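Local coordinates for protein dITP/XTP pyrophosphatase (Mycobacteroides abscessus, PDB 6WWD) that probably hydrolyses non-canonical purine nucleoside triphosphates such as XTP, dITP and ITP to their monophosphates and diphosphate, clearing them from the nucleotide pool, at residues D[49-61]-D[124-138]. Sequence-based numbering, arbitrary orientation. Where two conformers were deposited one is given.
Sequences FEDNALIKAREGV and ACALVTPEGEEVVVE
A helix packed on one face of a beta hairpin, within the alpha/beta fold of the HAM1 NTPases, comes close here because alanines line the meeting surfaces: the axis of helix 49-61 passes 7.0 Å from that of strand 124-128, at 35°. Ala-53 CB meets Ala-126 CB at 3.7 Å, and Ala-57 CB rests on Val-128 CG2. Leu-54 reaches across both strands, CD2 against Ala-126 CB and Glu-134 CB, CD1 against Val-136 CG1 (3.8 Å). Toward the turn, Val-61 packs its CG2 on Val-128 CG1.

A side-on salt bridge joins helix to strand 134-138 along one flank. Extended from CG to NE, Arg-58 presents two nitrogens to one carboxylate: NE to Glu-134 OE2 (2.7 Å, nearly straight at 171°) and NH2 to Glu-134 OE1 (3.0 Å). Both oxygens lie near the guanidinium plane, yet the guanidinium and carboxylate planes stand 43° apart, and NE meets Glu-134 OE2 from above the carboxylate plane. Leu-54 CB lies above one guanidinium face, offset toward its rim.

At the N-terminal end, a water accepts from Glu-50 N and donates to Glu-138 OE2. Glu-50 OE2 lies 3.5 Å from Glu-138 OE2, and the same two glutamates of the second subunit come close as well; Arg-140, salt-bridged to Glu-138, probably eases the charge. Strand 118-128 continues the sheet to strand 67-77, which carries the predicted magnesium ligand Asp-72 beside Phe-49; residues 135-138 pair antiparallel with a strand of the second subunit, extending the sheet across the interface.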
ATOM      1  N   PHE D  49      -0.411  -5.522 -10.868  1.00 12.26           N
ATOM      2  CA  PHE D  49      -0.154  -6.016 -12.221  1.00 14.12           C
ATOM      3  C   PHE D  49       1.316  -6.361 -12.414  1.00 12.78           C
ATOM      4  O   PHE D  49       1.653  -7.330 -13.112  1.00 12.83           O
ATOM      5  CB  PHE D  49      -0.598  -4.978 -13.252  1.00 10.41           C
ATOM      6  CG  PHE D  49      -2.026  -4.593 -13.108  1.00 16.52           C
ATOM      7  CD1 PHE D  49      -3.033  -5.405 -13.636  1.00 11.66           C
ATOM      8  CD2 PHE D  49      -2.381  -3.444 -12.411  1.00 12.45           C
ATOM      9  CE1 PHE D  49      -4.373  -5.061 -13.469  1.00 11.79           C
ATOM     10  CE2 PHE D  49      -3.711  -3.093 -12.259  1.00 14.43           C
ATOM     11  CZ  PHE D  49      -4.711  -3.902 -12.804  1.00 10.46           C
ATOM     12  N   GLU D  50       2.206  -5.576 -11.805  1.00 13.30           N
ATOM     13  CA  GLU D  50       3.635  -5.846 -11.913  1.00 13.58           C
ATOM     14  C   GLU D  50       4.000  -7.189 -11.298  1.00 12.89           C
ATOM     15  O   GLU D  50       4.656  -8.010 -11.946  1.00 11.33           O
ATOM     16  CB  GLU D  50       4.430  -4.723 -11.249  1.00 13.66           C
ATOM     17  CG  GLU D  50       4.356  -3.417 -11.981  1.00 14.20           C
ATOM     18  CD  GLU D  50       5.278  -2.367 -11.388  1.00 18.04           C
ATOM     19  OE1 GLU D  50       5.967  -2.664 -10.407  1.00 17.06           O
ATOM     20  OE2 GLU D  50       5.298  -1.233 -11.905  1.00 18.94           O
ATOM     21  N   ASP D  51       3.598  -7.431 -10.041  1.00 12.13           N
ATOM     22  CA  ASP D  51       3.951  -8.698  -9.393  1.00 15.09           C
ATOM     23  C   ASP D  51       3.407  -9.866 -10.193  1.00 15.20           C
ATOM     24  O   ASP D  51       4.073 -10.896 -10.341  1.00 18.53           O
ATOM     25  CB  ASP D  51       3.393  -8.783  -7.964  1.00 14.83           C
ATOM     26  CG  ASP D  51       4.073  -7.846  -6.999  1.00 22.64           C
ATOM     27  OD1 ASP D  51       5.180  -7.315  -7.298  1.00 24.50           O
ATOM     28  OD2 ASP D  51       3.473  -7.631  -5.926  1.00 25.22           O
ATOM     29  N   ASN D  52       2.183  -9.729 -10.702  1.00 14.51           N
ATOM     30  CA  ASN D  52       1.565 -10.845 -11.392  1.00 14.13           C
ATOM     31  C   ASN D  52       2.186 -11.071 -12.759  1.00 11.64           C
ATOM     32  O   ASN D  52       2.314 -12.219 -13.182  1.00 14.87           O
ATOM     33  CB  ASN D  52       0.058 -10.630 -11.476  1.00 15.46           C
ATOM     34  CG  ASN D  52      -0.654 -11.119 -10.223  1.00 17.08           C
ATOM     35  OD1 ASN D  52      -0.911 -12.308 -10.084  1.00 20.14           O
ATOM     36  ND2 ASN D  52      -0.944 -10.205  -9.285  1.00 15.10           N
ATOM     37  N   ALA D  53       2.613 -10.014 -13.446  1.00  9.92           N
ATOM     38  CA  ALA D  53       3.336 -10.233 -14.692  1.00 11.19           C
ATOM     39  C   ALA D  53       4.635 -10.975 -14.419  1.00 12.94           C
ATOM     40  O   ALA D  53       4.987 -11.903 -15.148  1.00 11.07           O
ATOM     41  CB  ALA D  53       3.606  -8.909 -15.413  1.00 12.93           C
ATOM     42  N   LEU D  54       5.326 -10.617 -13.325  1.00 11.67           N
ATOM     43  CA  LEU D  54       6.563 -11.303 -12.967  1.00 17.24           C
ATOM     44  C   LEU D  54       6.312 -12.767 -12.622  1.00 14.37           C
ATOM     45  O   LEU D  54       7.086 -13.644 -13.020  1.00 14.76           O
ATOM     46  CB  LEU D  54       7.251 -10.587 -11.799  1.00 13.22           C
ATOM     47  CG  LEU D  54       8.165  -9.447 -12.234  1.00 17.97           C
ATOM     48  CD1 LEU D  54       8.609  -8.602 -11.008  1.00 14.20           C
ATOM     49  CD2 LEU D  54       9.378 -10.036 -12.979  1.00 15.88           C
ATOM     50  N   ILE D  55       5.247 -13.053 -11.872  1.00 12.61           N
ATOM     51  CA  ILE D  55       4.953 -14.447 -11.557  1.00 17.13           C
ATOM     52  C   ILE D  55       4.791 -15.254 -12.841  1.00 13.07           C
ATOM     53  O   ILE D  55       5.347 -16.350 -12.978  1.00 14.33           O
ATOM     54  CB  ILE D  55       3.710 -14.552 -10.656  1.00 19.66           C
ATOM     55  CG1 ILE D  55       4.023 -14.035  -9.248  1.00 18.75           C
ATOM     56  CG2 ILE D  55       3.250 -16.010 -10.588  1.00 18.02           C
ATOM     57  CD1 ILE D  55       2.785 -13.886  -8.376  1.00 21.97           C
ATOM     58  N   LYS D  56       4.062 -14.710 -13.815  1.00 13.48           N
ATOM     59  CA  LYS D  56       3.842 -15.448 -15.057  1.00 15.32           C
ATOM     60  C   LYS D  56       5.134 -15.632 -15.846  1.00 16.92           C
ATOM     61  O   LYS D  56       5.360 -16.700 -16.427  1.00 17.17           O
ATOM     62  CB  LYS D  56       2.795 -14.743 -15.910  1.00 15.34           C
ATOM     63  CG  LYS D  56       1.397 -15.245 -15.629  1.00 27.90           C
ATOM     64  CD  LYS D  56       0.373 -14.137 -15.553  1.00 26.84           C
ATOM     65  CE  LYS D  56       0.309 -13.340 -16.819  1.00 24.62           C
ATOM     66  NZ  LYS D  56      -0.965 -12.587 -16.870  1.00 20.88           N
ATOM     67  N   ALA D  57       5.992 -14.610 -15.887  1.00 10.89           N
ATOM     68  CA  ALA D  57       7.220 -14.745 -16.663  1.00 14.32           C
ATOM     69  C   ALA D  57       8.182 -15.735 -16.018  1.00 12.90           C
ATOM     70  O   ALA D  57       8.822 -16.531 -16.732  1.00 11.54           O
ATOM     71  CB  ALA D  57       7.887 -13.376 -16.858  1.00 11.28           C
ATOM     72  N   ARG D  58       8.304 -15.712 -14.676  1.00 13.42           N
ATOM     73  CA  ARG D  58       9.157 -16.690 -13.996  1.00 12.57           C
ATOM     74  C   ARG D  58       8.717 -18.104 -14.332  1.00 14.68           C
ATOM     75  O   ARG D  58       9.544 -18.989 -14.591  1.00 14.36           O
ATOM     76  CB  ARG D  58       9.094 -16.515 -12.479  1.00 14.33           C
ATOM     77  CG  ARG D  58       9.676 -15.251 -11.938  1.00 17.93           C
ATOM     78  CD  ARG D  58       9.651 -15.242 -10.423  1.00 18.62           C
ATOM     79  NE  ARG D  58       9.955 -13.900  -9.939  1.00 19.30           N
ATOM     80  CZ  ARG D  58       9.108 -13.138  -9.265  1.00 18.25           C
ATOM     81  NH1 ARG D  58       7.898 -13.590  -8.958  1.00 17.76           N
ATOM     82  NH2 ARG D  58       9.482 -11.924  -8.883  1.00 21.18           N
ATOM     83  N   GLU D  59       7.409 -18.335 -14.303  1.00 15.07           N
ATOM     84  CA  GLU D  59       6.873 -19.651 -14.612  1.00 18.34           C
ATOM     85  C   GLU D  59       7.221 -20.064 -16.033  1.00 18.08           C
ATOM     86  O   GLU D  59       7.576 -21.221 -16.280  1.00 18.16           O
ATOM     87  CB  GLU D  59       5.363 -19.644 -14.400  1.00 16.32           C
ATOM     88  CG  GLU D  59       4.954 -19.791 -12.958  1.00 17.39           C
ATOM     89  CD  GLU D  59       5.306 -21.171 -12.411  1.00 29.94           C
ATOM     90  OE1 GLU D  59       4.780 -22.172 -12.937  1.00 33.45           O
ATOM     91  OE2 GLU D  59       6.103 -21.257 -11.460  1.00 34.24           O
ATOM     92  N   GLY D  60       7.127 -19.129 -16.978  1.00 16.14           N
ATOM     93  CA  GLY D  60       7.507 -19.437 -18.346  1.00 15.34           C
ATOM     94  C   GLY D  60       8.956 -19.879 -18.461  1.00 17.30           C
ATOM     95  O   GLY D  60       9.267 -20.847 -19.160  1.00 18.55           O
ATOM     96  N   VAL D  61       9.867 -19.148 -17.807  1.00 15.79           N
ATOM     97  CA  VAL D  61      11.273 -19.559 -17.805  1.00 16.60           C
ATOM     98  C   VAL D  61      11.418 -20.928 -17.154  1.00 16.87           C
ATOM     99  O   VAL D  61      12.172 -21.791 -17.629  1.00 17.90           O
ATOM    100  CB  VAL D  61      12.144 -18.503 -17.104  1.00 16.81           C
ATOM    101  CG1 VAL D  61      13.620 -18.932 -17.099  1.00 14.25           C
ATOM    102  CG2 VAL D  61      11.978 -17.136 -17.780  1.00 12.14           C
ATOM    103  N   ALA D 124       1.008  -3.888 -17.449  1.00 12.07           N
ATOM    104  CA  ALA D 124       2.339  -4.274 -17.000  1.00 14.11           C
ATOM    105  C   ALA D 124       2.912  -5.375 -17.883  1.00 17.23           C
ATOM    106  O   ALA D 124       2.183  -6.258 -18.352  1.00 12.68           O
ATOM    107  CB  ALA D 124       2.326  -4.735 -15.538  1.00 12.58           C
ATOM    108  N   CYS D 125       4.227  -5.320 -18.079  1.00 13.48           N
ATOM    109  CA  CYS D 125       4.993  -6.266 -18.884  1.00 13.72           C
ATOM    110  C   CYS D 125       6.222  -6.669 -18.095  1.00 18.58           C
ATOM    111  O   CYS D 125       6.950  -5.797 -17.603  1.00 15.21           O
ATOM    112  CB  CYS D 125       5.436  -5.653 -20.215  1.00 19.23           C
ATOM    113  SG  CYS D 125       4.196  -5.670 -21.513  1.00 30.89           S
ATOM    114  N   ALA D 126       6.472  -7.974 -17.989  1.00 15.09           N
ATOM    115  CA  ALA D 126       7.651  -8.455 -17.286  1.00 14.12           C
ATOM    116  C   ALA D 126       8.526  -9.298 -18.203  1.00 15.29           C
ATOM    117  O   ALA D 126       8.038  -9.982 -19.115  1.00 12.07           O
ATOM    118  CB  ALA D 126       7.276  -9.269 -16.052  1.00 12.12           C
ATOM    119  N   LEU D 127       9.834  -9.213 -17.968  1.00 13.95           N
ATOM    120  CA  LEU D 127      10.808 -10.068 -18.626  1.00 12.63           C
ATOM    121  C   LEU D 127      11.629 -10.760 -17.556  1.00 14.77           C
ATOM    122  O   LEU D 127      12.143 -10.104 -16.646  1.00 12.29           O
ATOM    123  CB  LEU D 127      11.731  -9.282 -19.557  1.00 14.06           C
ATOM    124  CG  LEU D 127      12.985 -10.056 -20.030  1.00 18.53           C
ATOM    125  CD1 LEU D 127      12.645 -11.143 -21.032  1.00 14.20           C
ATOM    126  CD2 LEU D 127      14.056  -9.113 -20.587  1.00 25.08           C
ATOM    127  N   VAL D 128      11.756 -12.076 -17.671  1.00 12.90           N
ATOM    128  CA  VAL D 128      12.668 -12.862 -16.845  1.00 12.44           C
ATOM    129  C   VAL D 128      13.554 -13.644 -17.800  1.00 13.71           C
ATOM    130  O   VAL D 128      13.060 -14.274 -18.745  1.00 14.10           O
ATOM    131  CB  VAL D 128      11.925 -13.805 -15.880  1.00 12.63           C
ATOM    132  CG1 VAL D 128      12.910 -14.630 -15.074  1.00 13.22           C
ATOM    133  CG2 VAL D 128      11.010 -13.009 -14.955  1.00 12.93           C
ATOM    134  N   THR D 129      14.833 -13.548 -17.600  1.00 15.54           N
ATOM    135  CA  THR D 129      15.800 -14.181 -18.480  1.00 16.07           C
ATOM    136  C   THR D 129      16.140 -15.570 -17.969  1.00 16.73           C
ATOM    137  O   THR D 129      15.884 -15.898 -16.803  1.00 17.38           O
ATOM    138  CB  THR D 129      17.067 -13.327 -18.568  1.00 17.06           C
ATOM    139  OG1 THR D 129      17.742 -13.340 -17.302  1.00 17.20           O
ATOM    140  CG2 THR D 129      16.722 -11.890 -18.981  1.00 16.67           C
ATOM    141  N   PRO D 130      16.726 -16.419 -18.817  1.00 19.35           N
ATOM    142  CA  PRO D 130      17.142 -17.743 -18.337  1.00 19.55           C
ATOM    143  C   PRO D 130      18.103 -17.683 -17.154  1.00 24.54           C
ATOM    144  O   PRO D 130      18.116 -18.597 -16.319  1.00 19.67           O
ATOM    145  CB  PRO D 130      17.810 -18.369 -19.576  1.00 20.81           C
ATOM    146  CG  PRO D 130      17.226 -17.648 -20.737  1.00 20.67           C
ATOM    147  CD  PRO D 130      17.004 -16.240 -20.254  1.00 19.77           C
ATOM    148  N   GLU D 131      18.931 -16.645 -17.074  1.00 20.24           N
ATOM    149  CA  GLU D 131      19.880 -16.508 -15.975  1.00 20.13           C
ATOM    150  C   GLU D 131      19.239 -15.983 -14.694  1.00 22.21           C
ATOM    151  O   GLU D 131      19.928 -15.890 -13.669  1.00 23.79           O
ATOM    152  CB  GLU D 131      21.028 -15.585 -16.397  1.00 21.97           C
ATOM    153  CG  GLU D 131      21.820 -16.071 -17.628  1.00 23.45           C
ATOM    154  CD  GLU D 131      21.113 -15.788 -18.953  1.00 26.95           C
ATOM    155  OE1 GLU D 131      20.092 -15.072 -18.949  1.00 23.29           O
ATOM    156  OE2 GLU D 131      21.586 -16.281 -20.004  1.00 31.06           O
ATOM    157  N   GLY D 132      17.955 -15.633 -14.726  1.00 17.58           N
ATOM    158  CA  GLY D 132      17.238 -15.169 -13.555  1.00 18.99           C
ATOM    159  C   GLY D 132      17.131 -13.667 -13.379  1.00 16.79           C
ATOM    160  O   GLY D 132      16.654 -13.220 -12.328  1.00 15.82           O
ATOM    161  N   GLU D 133      17.526 -12.876 -14.373  1.00 16.35           N
ATOM    162  CA  GLU D 133      17.278 -11.440 -14.320  1.00 15.96           C
ATOM    163  C   GLU D 133      15.782 -11.145 -14.421  1.00 16.89           C
ATOM    164  O   GLU D 133      15.055 -11.798 -15.178  1.00 13.78           O
ATOM    165  CB  GLU D 133      18.016 -10.753 -15.463  1.00 18.16           C
ATOM    166  CG  GLU D 133      17.718  -9.269 -15.590  1.00 21.21           C
ATOM    167  CD  GLU D 133      18.558  -8.600 -16.675  1.00 27.70           C
ATOM    168  OE1 GLU D 133      19.792  -8.531 -16.525  1.00 31.76           O
ATOM    169  OE2 GLU D 133      17.968  -8.158 -17.686  1.00 31.48           O
ATOM    170  N   GLU D 134      15.309 -10.158 -13.655  1.00 13.95           N
ATOM    171  CA  GLU D 134      13.885  -9.804 -13.651  1.00 13.78           C
ATOM    172  C   GLU D 134      13.734  -8.309 -13.855  1.00 15.76           C
ATOM    173  O   GLU D 134      14.295  -7.520 -13.092  1.00 13.38           O
ATOM    174  CB  GLU D 134      13.198 -10.180 -12.338  1.00 12.38           C
ATOM    175  CG  GLU D 134      13.349 -11.622 -11.945  1.00 14.99           C
ATOM    176  CD  GLU D 134      12.565 -11.949 -10.695  1.00 20.47           C
ATOM    177  OE1 GLU D 134      12.047 -11.002 -10.061  1.00 21.05           O
ATOM    178  OE2 GLU D 134      12.462 -13.147 -10.354  1.00 19.30           O
ATOM    179  N   VAL D 135      12.957  -7.920 -14.862  1.00 12.86           N
ATOM    180  CA  VAL D 135      12.605  -6.528 -15.094  1.00 14.94           C
ATOM    181  C   VAL D 135      11.102  -6.453 -15.323  1.00 17.24           C
ATOM    182  O   VAL D 135      10.537  -7.245 -16.086  1.00 14.81           O
ATOM    183  CB  VAL D 135      13.349  -5.936 -16.310  1.00 17.42           C
ATOM    184  CG1 VAL D 135      12.919  -4.483 -16.518  1.00 14.11           C
ATOM    185  CG2 VAL D 135      14.872  -6.056 -16.153  1.00 16.29           C
ATOM    186  N   VAL D 136      10.454  -5.487 -14.701  1.00 17.12           N
ATOM    187  CA  VAL D 136       9.034  -5.283 -14.926  1.00 14.49           C
ATOM    188  C   VAL D 136       8.791  -3.811 -15.207  1.00 19.02           C
ATOM    189  O   VAL D 136       9.475  -2.933 -14.662  1.00 13.48           O
ATOM    190  CB  VAL D 136       8.188  -5.799 -13.743  1.00 13.99           C
ATOM    191  CG1 VAL D 136       8.512  -5.071 -12.455  1.00 15.13           C
ATOM    192  CG2 VAL D 136       6.706  -5.704 -14.091  1.00 15.61           C
ATOM    193  N   VAL D 137       7.882  -3.546 -16.140  1.00 18.60           N
ATOM    194  CA  VAL D 137       7.492  -2.193 -16.510  0.51 18.90           C
ATOM    195  C   VAL D 137       5.972  -2.109 -16.435  1.00 17.86           C
ATOM    196  O   VAL D 137       5.272  -3.091 -16.690  1.00 14.86           O
ATOM    197  CB  VAL D 137       8.005  -1.818 -17.926  0.51 20.89           C
ATOM    198  CG1 VAL D 137       7.587  -0.401 -18.326  0.51 22.06           C
ATOM    199  CG2 VAL D 137       9.509  -1.964 -18.007  0.51 21.12           C
ATOM    200  N   GLU D 138       5.458  -0.933 -16.079  1.00 14.54           N
ATOM    201  CA  GLU D 138       4.019  -0.723 -16.168  1.00 17.40           C
ATOM    202  C   GLU D 138       3.743   0.667 -16.718  1.00 19.81           C
ATOM    203  O   GLU D 138       4.582   1.575 -16.624  1.00 16.68           O
ATOM    204  CB  GLU D 138       3.308  -0.918 -14.819  1.00 13.04           C
ATOM    205  CG  GLU D 138       3.301   0.313 -13.941  1.00 15.14           C
ATOM    206  CD  GLU D 138       2.469   0.125 -12.681  1.00 19.56           C
ATOM    207  OE1 GLU D 138       2.459   1.057 -11.834  1.00 15.92           O
ATOM    208  OE2 GLU D 138       1.839  -0.958 -12.538  1.00 13.60           O
TER
HETATM  209  O   HOH W   1       1.173  -3.076 -10.654  1.00 14.21           O